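Local structure of Obg-like ATPase 1 (Schizosaccharomyces pombe, 1NI3) at residues Asp67-Trp72 with Met350-Leu355; Tyr310-Glu315 with Arg319-Arg324; Lys328-Ala333 with Lys342-Gly347. The protein hydrolyses ATP, and GTP less efficiently, and negatively regulates the G2/M transition of the cell cycle. All blocks are in the same frame, centred on the assembly; numbering follows the deposited sequence.

Interaction 1: Asp67-Trp72 with Met350-Leu355; sequences DERFDW and MHYQDL
R69 and Y352 bring their CA atoms to 7.7 Å of each other, where the first turn of helix 68-77 meets the first turn of helix 352-358. One helix belongs to the OBG-type G region, the other to the TGS region. Y352 reaches toward helix 68-77. Its CG is anti to the backbone N (chi1 177°), which carries the ring in between R69 and W72. The aliphatic part of R69 lies over one face of this ring. R69 CG sits 3.8 Å from the centroid of the Y352 ring, 14° off the normal, a CH-pi contact. The guanidinium runs on past the ring. On the W72 side, Y352 OH comes to 3.5 Å from W72 CB, and Y352 CE1 meets W72 CE3 at 3.7 Å. The two ring planes stand at 88°, in an oblique pairing. The far end of the indole reaches L355, with W72 CZ3 4.1 Å from L355 CG. F356 meets the same indole edge-to-face. An alanine in place of Y352 would probably leave the R69 methylenes without a ring to lie on, and W72 CE3 and CB without the ring and hydroxyl they touch. At the start of helix 68-77, D67 caps R69 N and F70 N through weak bonds. Between the two segments the contact is made by aromatic and aliphatic surfaces; a polar link to the TGS region, R69 NH1 with S381 OG, lies outside them.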
loop_
_atom_site.group_PDB
_atom_site.type_symbol
_atom_site.label_atom_id
_atom_site.label_comp_id
_atom_site.label_asym_id
_atom_site.label_seq_id
_atom_site.Cartn_x
_atom_site.Cartn_y
_atom_site.Cartn_z
ATOM N N ASP A 67 0.988 15.023 -2.854
ATOM C CA ASP A 67 -0.322 15.576 -2.542
ATOM C C ASP A 67 -0.417 17.075 -2.730
ATOM O O ASP A 67 0.025 17.848 -1.885
ATOM C CB ASP A 67 -0.721 15.207 -1.115
ATOM C CG ASP A 67 -2.003 15.876 -0.687
ATOM O OD1 ASP A 67 -2.968 15.891 -1.491
ATOM O OD2 ASP A 67 -2.049 16.374 0.456
ATOM N N GLU A 68 -1.023 17.466 -3.845
ATOM C CA GLU A 68 -1.184 18.863 -4.187
ATOM C C GLU A 68 -1.661 19.704 -3.012
ATOM O O GLU A 68 -1.259 20.861 -2.868
ATOM C CB GLU A 68 -2.136 18.982 -5.364
ATOM C CG GLU A 68 -1.404 18.952 -6.687
ATOM C CD GLU A 68 -2.238 18.405 -7.826
ATOM O OE1 GLU A 68 -3.375 18.887 -8.027
ATOM O OE2 GLU A 68 -1.751 17.491 -8.526
ATOM N N ARG A 69 -2.502 19.128 -2.161
ATOM C CA ARG A 69 -2.965 19.870 -1.006
ATOM C C ARG A 69 -1.733 20.267 -0.193
ATOM O O ARG A 69 -1.551 21.438 0.143
ATOM C CB ARG A 69 -3.905 19.016 -0.166
ATOM C CG ARG A 69 -5.162 18.598 -0.897
ATOM C CD ARG A 69 -6.027 17.767 0.023
ATOM N NE ARG A 69 -6.645 16.642 -0.668
ATOM C CZ ARG A 69 -7.338 15.695 -0.046
ATOM N NH1 ARG A 69 -7.492 15.750 1.270
ATOM N NH2 ARG A 69 -7.875 14.696 -0.734
ATOM N N PHE A 70 -0.887 19.291 0.123
ATOM C CA PHE A 70 0.329 19.567 0.875
ATOM C C PHE A 70 1.108 20.663 0.137
ATOM O O PHE A 70 1.618 21.606 0.756
ATOM C CB PHE A 70 1.179 18.301 0.971
ATOM C CG PHE A 70 2.479 18.499 1.706
ATOM C CD1 PHE A 70 2.489 18.760 3.069
ATOM C CD2 PHE A 70 3.689 18.483 1.027
ATOM C CE1 PHE A 70 3.683 19.007 3.737
ATOM C CE2 PHE A 70 4.886 18.729 1.693
ATOM C CZ PHE A 70 4.883 18.994 3.050
ATOM N N ASP A 71 1.190 20.526 -1.186
ATOM C CA ASP A 71 1.880 21.490 -2.030
ATOM C C ASP A 71 1.417 22.911 -1.765
ATOM O O ASP A 71 2.220 23.780 -1.430
ATOM C CB ASP A 71 1.627 21.169 -3.500
ATOM C CG ASP A 71 2.287 19.886 -3.946
ATOM O OD1 ASP A 71 2.912 19.218 -3.112
ATOM O OD2 ASP A 71 2.163 19.539 -5.141
ATOM N N TRP A 72 0.114 23.126 -1.950
ATOM C CA TRP A 72 -0.538 24.426 -1.760
ATOM C C TRP A 72 -0.302 24.971 -0.359
ATOM O O TRP A 72 0.166 26.095 -0.177
ATOM C CB TRP A 72 -2.056 24.307 -1.989
ATOM C CG TRP A 72 -2.791 25.635 -1.837
ATOM C CD1 TRP A 72 -2.948 26.607 -2.790
ATOM C CD2 TRP A 72 -3.369 26.164 -0.636
ATOM N NE1 TRP A 72 -3.585 27.689 -2.255
ATOM C CE2 TRP A 72 -3.867 27.440 -0.932
ATOM C CE3 TRP A 72 -3.544 25.658 0.663
ATOM C CZ2 TRP A 72 -4.480 28.252 0.013
ATOM C CZ3 TRP A 72 -4.160 26.461 1.612
ATOM C CH2 TRP A 72 -4.636 27.745 1.274
HETATM N N MSE A 350 -10.160 22.716 10.230
HETATM C CA MSE A 350 -10.349 23.709 9.194
HETATM C C MSE A 350 -10.225 22.966 7.855
HETATM O O MSE A 350 -9.136 22.826 7.306
HETATM C CB MSE A 350 -9.281 24.793 9.393
HETATM C CG MSE A 350 -9.349 25.995 8.474
HETATM SE SE MSE A 350 -8.169 27.468 9.029
HETATM C CE MSE A 350 -6.732 26.494 9.900
ATOM N N HIS A 351 -11.359 22.464 7.364
ATOM C CA HIS A 351 -11.415 21.709 6.112
ATOM C C HIS A 351 -10.596 22.368 5.025
ATOM O O HIS A 351 -10.722 23.564 4.782
ATOM C CB HIS A 351 -12.861 21.542 5.629
ATOM C CG HIS A 351 -13.708 20.721 6.546
ATOM N ND1 HIS A 351 -13.220 20.135 7.691
ATOM C CD2 HIS A 351 -15.025 20.378 6.483
ATOM C CE1 HIS A 351 -14.187 19.468 8.297
ATOM N NE2 HIS A 351 -15.292 19.604 7.579
ATOM N N TYR A 352 -9.766 21.573 4.361
ATOM C CA TYR A 352 -8.904 22.082 3.308
ATOM C C TYR A 352 -9.646 23.010 2.348
ATOM O O TYR A 352 -9.149 24.092 2.013
ATOM C CB TYR A 352 -8.295 20.925 2.525
ATOM C CG TYR A 352 -7.453 21.393 1.373
ATOM C CD1 TYR A 352 -6.213 22.007 1.583
ATOM C CD2 TYR A 352 -7.914 21.264 0.066
ATOM C CE1 TYR A 352 -5.454 22.484 0.507
ATOM C CE2 TYR A 352 -7.167 21.738 -1.006
ATOM C CZ TYR A 352 -5.936 22.347 -0.779
ATOM O OH TYR A 352 -5.215 22.831 -1.850
ATOM N N GLN A 353 -10.839 22.600 1.926
ATOM C CA GLN A 353 -11.613 23.408 0.992
ATOM C C GLN A 353 -11.886 24.826 1.490
ATOM O O GLN A 353 -11.801 25.788 0.726
ATOM C CB GLN A 353 -12.936 22.714 0.670
ATOM C CG GLN A 353 -13.612 23.273 -0.567
ATOM C CD GLN A 353 -12.655 23.349 -1.738
ATOM O OE1 GLN A 353 -11.948 24.342 -1.907
ATOM N NE2 GLN A 353 -12.615 22.294 -2.546
ATOM N N ASP A 354 -12.213 24.959 2.771
ATOM C CA ASP A 354 -12.490 26.273 3.319
ATOM C C ASP A 354 -11.206 27.093 3.337
ATOM O O ASP A 354 -11.165 28.206 2.804
ATOM C CB ASP A 354 -13.062 26.159 4.728
ATOM C CG ASP A 354 -14.323 25.336 4.766
ATOM O OD1 ASP A 354 -15.096 25.406 3.773
ATOM O OD2 ASP A 354 -14.544 24.626 5.782
ATOM N N LEU A 355 -10.156 26.544 3.942
ATOM C CA LEU A 355 -8.889 27.243 4.008
ATOM C C LEU A 355 -8.416 27.597 2.611
ATOM O O LEU A 355 -7.905 28.688 2.391
ATOM C CB LEU A 355 -7.835 26.382 4.704
ATOM C CG LEU A 355 -6.500 27.101 4.941
ATOM C CD1 LEU A 355 -6.707 28.268 5.883
ATOM C CD2 LEU A 355 -5.487 26.140 5.531
#

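Interaction 2: Tyr310-Glu315 with Arg319-Arg324; sequences YFTCGE and RSWTIR
Y310 and W321 form a hydrogen-bonded pair of the antiparallel hairpin made by strands 307-312 and 317-324. W321 N donates to Y310 O at 2.8 Å, almost straight. T312 and R319 form the next such pair. F311 and S320, the non-hydrogen-bonded pair between them, point to the other face of the sheet, where F311 packs on helix 68-77.

The W321 side chain can be followed outward. Its CB lies over one face of the Y310 ring, 4.1 Å from the ring centroid, a CH-pi contact. CG of W321 is anti to its carbonyl carbon (chi1 -52°), and the indole edge bearing NE1 turns to T312. W321 CD1 touches T312 CG2 at 3.6 Å. W321 NE1 then donates to T312 OG1 at 2.9 Å, with an angle of 166° at the hydrogen. The hydroxyl oxygen lies in the indole plane, as suits this N-H. Farther out, W321 CZ2 is 4.0 Å from T312 OG1. At the tip, W321 CZ3 lies 3.5 Å from the guanidinium plane of R319, two residues back on the same strand, over its centre.

V335 and I336 of helix 329-336 also touch the indole. The Y310 ring meets I323 CG2 at its edge, and Y310 OH bonds to A332 O. Beyond the hairpin, S320 bonds by its backbone to V83. The indole N-H thus has a side-chain acceptor on the neighbouring strand, and this bond is likely to hold the rotation of the indole while its carbon surface packs against Y310 and R319.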
loop_
_atom_site.group_PDB
_atom_site.type_symbol
_atom_site.label_atom_id
_atom_site.label_comp_id
_atom_site.label_asym_id
_atom_site.label_seq_id
_atom_site.Cartn_x
_atom_site.Cartn_y
_atom_site.Cartn_z
ATOM N N TYR A 310 -4.231 14.449 7.389
ATOM C CA TYR A 310 -4.691 15.770 7.751
ATOM C C TYR A 310 -3.378 16.516 7.988
ATOM O O TYR A 310 -2.334 15.877 8.132
ATOM C CB TYR A 310 -5.559 15.735 9.013
ATOM C CG TYR A 310 -4.838 15.464 10.310
ATOM C CD1 TYR A 310 -4.774 14.180 10.850
ATOM C CD2 TYR A 310 -4.254 16.508 11.024
ATOM C CE1 TYR A 310 -4.151 13.953 12.076
ATOM C CE2 TYR A 310 -3.629 16.286 12.239
ATOM C CZ TYR A 310 -3.585 15.010 12.759
ATOM O OH TYR A 310 -2.990 14.807 13.976
ATOM N N PHE A 311 -3.396 17.846 8.006
ATOM C CA PHE A 311 -2.149 18.583 8.200
ATOM C C PHE A 311 -2.140 19.416 9.458
ATOM O O PHE A 311 -3.146 19.550 10.138
ATOM C CB PHE A 311 -1.881 19.536 7.030
ATOM C CG PHE A 311 -2.164 18.951 5.689
ATOM C CD1 PHE A 311 -3.433 19.034 5.139
ATOM C CD2 PHE A 311 -1.164 18.299 4.977
ATOM C CE1 PHE A 311 -3.699 18.477 3.899
ATOM C CE2 PHE A 311 -1.423 17.739 3.737
ATOM C CZ PHE A 311 -2.696 17.828 3.196
ATOM N N THR A 312 -0.971 19.959 9.767
ATOM C CA THR A 312 -0.814 20.859 10.897
ATOM C C THR A 312 0.081 21.947 10.333
ATOM O O THR A 312 1.299 21.790 10.247
ATOM C CB THR A 312 -0.167 20.197 12.139
ATOM O OG1 THR A 312 1.146 19.736 11.827
ATOM C CG2 THR A 312 -1.013 19.042 12.631
ATOM N N CYS A 313 -0.542 23.042 9.906
ATOM C CA CYS A 313 0.186 24.159 9.308
ATOM C C CYS A 313 0.576 25.244 10.305
ATOM O O CYS A 313 -0.068 25.445 11.334
ATOM C CB CYS A 313 -0.664 24.760 8.205
ATOM S SG CYS A 313 -1.340 23.496 7.138
ATOM N N GLY A 314 1.645 25.953 9.971
ATOM C CA GLY A 314 2.147 27.019 10.818
ATOM C C GLY A 314 3.385 27.636 10.204
ATOM O O GLY A 314 4.175 26.936 9.571
ATOM N N GLU A 315 3.562 28.940 10.392
ATOM C CA GLU A 315 4.717 29.632 9.841
ATOM C C GLU A 315 6.003 28.855 10.062
ATOM O O GLU A 315 6.926 28.927 9.256
ATOM C CB GLU A 315 4.818 31.041 10.438
ATOM C CG GLU A 315 3.559 31.889 10.239
ATOM C CD GLU A 315 3.205 32.120 8.771
ATOM O OE1 GLU A 315 4.056 32.664 8.030
ATOM O OE2 GLU A 315 2.075 31.765 8.360
ATOM N N ARG A 319 3.146 19.984 8.331
ATOM C CA ARG A 319 3.315 18.547 8.259
ATOM C C ARG A 319 2.038 17.744 8.019
ATOM O O ARG A 319 0.994 17.991 8.630
ATOM C CB ARG A 319 3.986 18.041 9.525
ATOM C CG ARG A 319 4.128 16.543 9.558
ATOM C CD ARG A 319 5.055 16.115 10.663
ATOM N NE ARG A 319 5.243 14.669 10.690
ATOM C CZ ARG A 319 6.027 14.055 11.567
ATOM N NH1 ARG A 319 6.677 14.777 12.468
ATOM N NH2 ARG A 319 6.161 12.734 11.547
ATOM N N SER A 320 2.145 16.760 7.130
ATOM C CA SER A 320 1.029 15.880 6.780
ATOM C C SER A 320 1.088 14.639 7.666
ATOM O O SER A 320 2.085 13.929 7.672
ATOM C CB SER A 320 1.140 15.453 5.318
ATOM O OG SER A 320 0.096 14.585 4.971
ATOM N N TRP A 321 0.020 14.370 8.402
ATOM C CA TRP A 321 -0.004 13.209 9.283
ATOM C C TRP A 321 -0.874 12.082 8.738
ATOM O O TRP A 321 -2.038 12.290 8.410
ATOM C CB TRP A 321 -0.492 13.620 10.675
ATOM C CG TRP A 321 0.257 14.790 11.240
ATOM C CD1 TRP A 321 0.076 16.114 10.936
ATOM C CD2 TRP A 321 1.377 14.733 12.133
ATOM N NE1 TRP A 321 1.024 16.879 11.577
ATOM C CE2 TRP A 321 1.828 16.061 12.316
ATOM C CE3 TRP A 321 2.045 13.691 12.784
ATOM C CZ2 TRP A 321 2.915 16.369 13.134
ATOM C CZ3 TRP A 321 3.133 14.003 13.598
ATOM C CH2 TRP A 321 3.555 15.337 13.763
ATOM N N THR A 322 -0.314 10.884 8.638
ATOM C CA THR A 322 -1.095 9.773 8.116
ATOM C C THR A 322 -2.055 9.171 9.136
ATOM O O THR A 322 -1.677 8.905 10.272
ATOM C CB THR A 322 -0.193 8.649 7.604
ATOM O OG1 THR A 322 0.532 9.101 6.456
ATOM C CG2 THR A 322 -1.020 7.427 7.229
ATOM N N ILE A 323 -3.299 8.953 8.729
ATOM C CA ILE A 323 -4.281 8.342 9.622
ATOM C C ILE A 323 -5.180 7.380 8.835
ATOM O O ILE A 323 -5.184 7.395 7.606
ATOM C CB ILE A 323 -5.152 9.413 10.347
ATOM C CG1 ILE A 323 -5.873 10.279 9.319
ATOM C CG2 ILE A 323 -4.288 10.256 11.269
ATOM C CD1 ILE A 323 -7.214 10.779 9.809
ATOM N N ARG A 324 -5.938 6.543 9.534
ATOM C CA ARG A 324 -6.811 5.601 8.844
ATOM C C ARG A 324 -8.120 6.227 8.410
ATOM O O ARG A 324 -8.716 7.024 9.141
ATOM C CB ARG A 324 -7.078 4.368 9.710
ATOM C CG ARG A 324 -5.955 3.358 9.673
ATOM C CD ARG A 324 -5.880 2.685 8.318
ATOM N NE ARG A 324 -6.763 1.522 8.222
ATOM C CZ ARG A 324 -6.485 0.337 8.766
ATOM N NH1 ARG A 324 -5.349 0.155 9.444
ATOM N NH2 ARG A 324 -7.340 -0.671 8.636
#

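Interaction 3: Lys328-Ala333 with Lys342-Gly347; sequences KAPQAA and KAFVVG
A329 O accepts from A333 N at 2.8 Å, a backbone bond of helix 329-336. This helix lies in the TGS region, which has the ubiquitin-like beta-grasp fold, a sheet folded against a helix. A332 N bonds to K328 O at 3.0 Å. Against this helix packs F344, in the chain that leads from helix 338-342 into strand 346-350. The contact is buried and apolar, and no hydrogen bond crosses it. With chi1 at -169° the F344 side chain extends away from its own N and toward A329 and P330. P330 does most of the touching. Its CA stands over the centre of the F344 ring, 4.2 Å from the centroid and 10° off the normal, a CH-pi contact. On the same face the pyrrolidine reaches out beyond the CD2-CE2 side of the ring, with P330 CG 3.4 Å from F344 CD2. The opposite face of the ring carries the backbone of its own segment, with V346 N 3.8 Å above the F344 plane. The ring thus lies between P330 and the backbone of V346. K375 also touches F344, and E341 touches P330. Farther on, G347 bonds by its backbone to K373. A329 adds a single methyl to the contact: its CB lies 4.0 Å from F344 CZ.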
loop_
_atom_site.group_PDB
_atom_site.type_symbol
_atom_site.label_atom_id
_atom_site.label_comp_id
_atom_site.label_asym_id
_atom_site.label_seq_id
_atom_site.Cartn_x
_atom_site.Cartn_y
_atom_site.Cartn_z
ATOM N N LYS A 328 -10.918 8.943 14.228
ATOM C CA LYS A 328 -11.587 10.053 14.875
ATOM C C LYS A 328 -10.613 10.999 15.570
ATOM O O LYS A 328 -9.598 10.583 16.135
ATOM C CB LYS A 328 -12.650 9.531 15.850
ATOM C CG LYS A 328 -13.976 9.162 15.168
ATOM C CD LYS A 328 -15.027 8.612 16.144
ATOM C CE LYS A 328 -14.675 7.207 16.626
ATOM N NZ LYS A 328 -15.664 6.666 17.605
ATOM N N ALA A 329 -10.949 12.284 15.501
ATOM C CA ALA A 329 -10.164 13.374 16.069
ATOM C C ALA A 329 -9.235 13.019 17.230
ATOM O O ALA A 329 -8.027 13.209 17.130
ATOM C CB ALA A 329 -11.097 14.502 16.469
ATOM N N PRO A 330 -9.777 12.495 18.343
ATOM C CA PRO A 330 -8.873 12.165 19.453
ATOM C C PRO A 330 -7.683 11.321 19.002
ATOM O O PRO A 330 -6.527 11.715 19.186
ATOM C CB PRO A 330 -9.781 11.422 20.429
ATOM C CG PRO A 330 -11.119 12.063 20.192
ATOM C CD PRO A 330 -11.170 12.147 18.679
ATOM N N GLN A 331 -7.964 10.167 18.401
ATOM C CA GLN A 331 -6.905 9.282 17.923
ATOM C C GLN A 331 -5.974 10.027 16.978
ATOM O O GLN A 331 -4.754 9.958 17.116
ATOM C CB GLN A 331 -7.507 8.071 17.203
ATOM C CG GLN A 331 -8.385 7.204 18.080
ATOM C CD GLN A 331 -9.708 7.875 18.413
ATOM O OE1 GLN A 331 -10.221 7.738 19.521
ATOM N NE2 GLN A 331 -10.278 8.583 17.443
ATOM N N ALA A 332 -6.559 10.731 16.015
ATOM C CA ALA A 332 -5.786 11.503 15.044
ATOM C C ALA A 332 -4.769 12.380 15.758
ATOM O O ALA A 332 -3.606 12.443 15.379
ATOM C CB ALA A 332 -6.714 12.372 14.216
ATOM N N ALA A 333 -5.229 13.071 16.792
ATOM C CA ALA A 333 -4.368 13.944 17.566
ATOM C C ALA A 333 -3.312 13.109 18.281
ATOM O O ALA A 333 -2.158 13.523 18.421
ATOM C CB ALA A 333 -5.195 14.716 18.572
ATOM N N LYS A 342 -5.325 11.730 25.227
ATOM C CA LYS A 342 -5.684 11.602 26.637
ATOM C C LYS A 342 -6.420 12.837 27.145
ATOM O O LYS A 342 -7.593 12.768 27.528
ATOM C CB LYS A 342 -4.429 11.375 27.490
ATOM C CG LYS A 342 -3.762 10.020 27.255
ATOM C CD LYS A 342 -2.626 9.743 28.241
ATOM C CE LYS A 342 -2.036 8.351 28.021
ATOM N NZ LYS A 342 -1.046 7.975 29.070
ATOM N N ALA A 343 -5.721 13.967 27.139
ATOM C CA ALA A 343 -6.277 15.236 27.595
ATOM C C ALA A 343 -7.187 15.870 26.545
ATOM O O ALA A 343 -7.337 17.091 26.509
ATOM C CB ALA A 343 -5.143 16.193 27.945
ATOM N N PHE A 344 -7.801 15.048 25.702
ATOM C CA PHE A 344 -8.659 15.586 24.661
ATOM C C PHE A 344 -10.077 15.869 25.106
ATOM O O PHE A 344 -10.648 15.163 25.943
ATOM C CB PHE A 344 -8.703 14.652 23.457
ATOM C CG PHE A 344 -9.351 15.257 22.243
ATOM C CD1 PHE A 344 -8.635 16.111 21.415
ATOM C CD2 PHE A 344 -10.673 14.968 21.923
ATOM C CE1 PHE A 344 -9.225 16.667 20.277
ATOM C CE2 PHE A 344 -11.278 15.517 20.787
ATOM C CZ PHE A 344 -10.551 16.368 19.963
ATOM N N VAL A 345 -10.636 16.915 24.516
ATOM C CA VAL A 345 -11.994 17.347 24.791
ATOM C C VAL A 345 -12.558 17.856 23.477
ATOM O O VAL A 345 -13.646 17.460 23.045
ATOM C CB VAL A 345 -12.017 18.471 25.843
ATOM C CG1 VAL A 345 -13.273 19.312 25.693
ATOM C CG2 VAL A 345 -11.965 17.853 27.239
ATOM N N VAL A 346 -11.795 18.738 22.842
ATOM C CA VAL A 346 -12.164 19.313 21.561
ATOM C C VAL A 346 -10.900 19.608 20.760
ATOM O O VAL A 346 -9.785 19.581 21.288
ATOM C CB VAL A 346 -12.965 20.621 21.734
ATOM C CG1 VAL A 346 -14.428 20.301 22.012
ATOM C CG2 VAL A 346 -12.378 21.439 22.873
ATOM N N GLY A 347 -11.089 19.869 19.473
ATOM C CA GLY A 347 -9.982 20.181 18.597
ATOM C C GLY A 347 -10.482 21.183 17.581
ATOM O O GLY A 347 -11.689 21.292 17.350
#

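Overall arrangement
Interactions 2 and 3 lie wholly within the TGS region, whereas interaction 1 ties that region to a helix of the G region. The residues that touch in interaction 3 are all buried; interactions 1 and 2 are only partly buried. Interaction 2 is the polar one, with backbone bonds and an indole bond between two strands. The other two have no hydrogen bond between their segments and rest mainly on apolar and aromatic packing. The hairpin of interaction 2 lies between the others. F311 touches D67, R69 and F70 of interaction 1, and on the opposite face of the sheet Y310 and I323 meet the helix of interaction 3. Interactions 1 and 3 do not touch; strand 346-350 leads from one to the other.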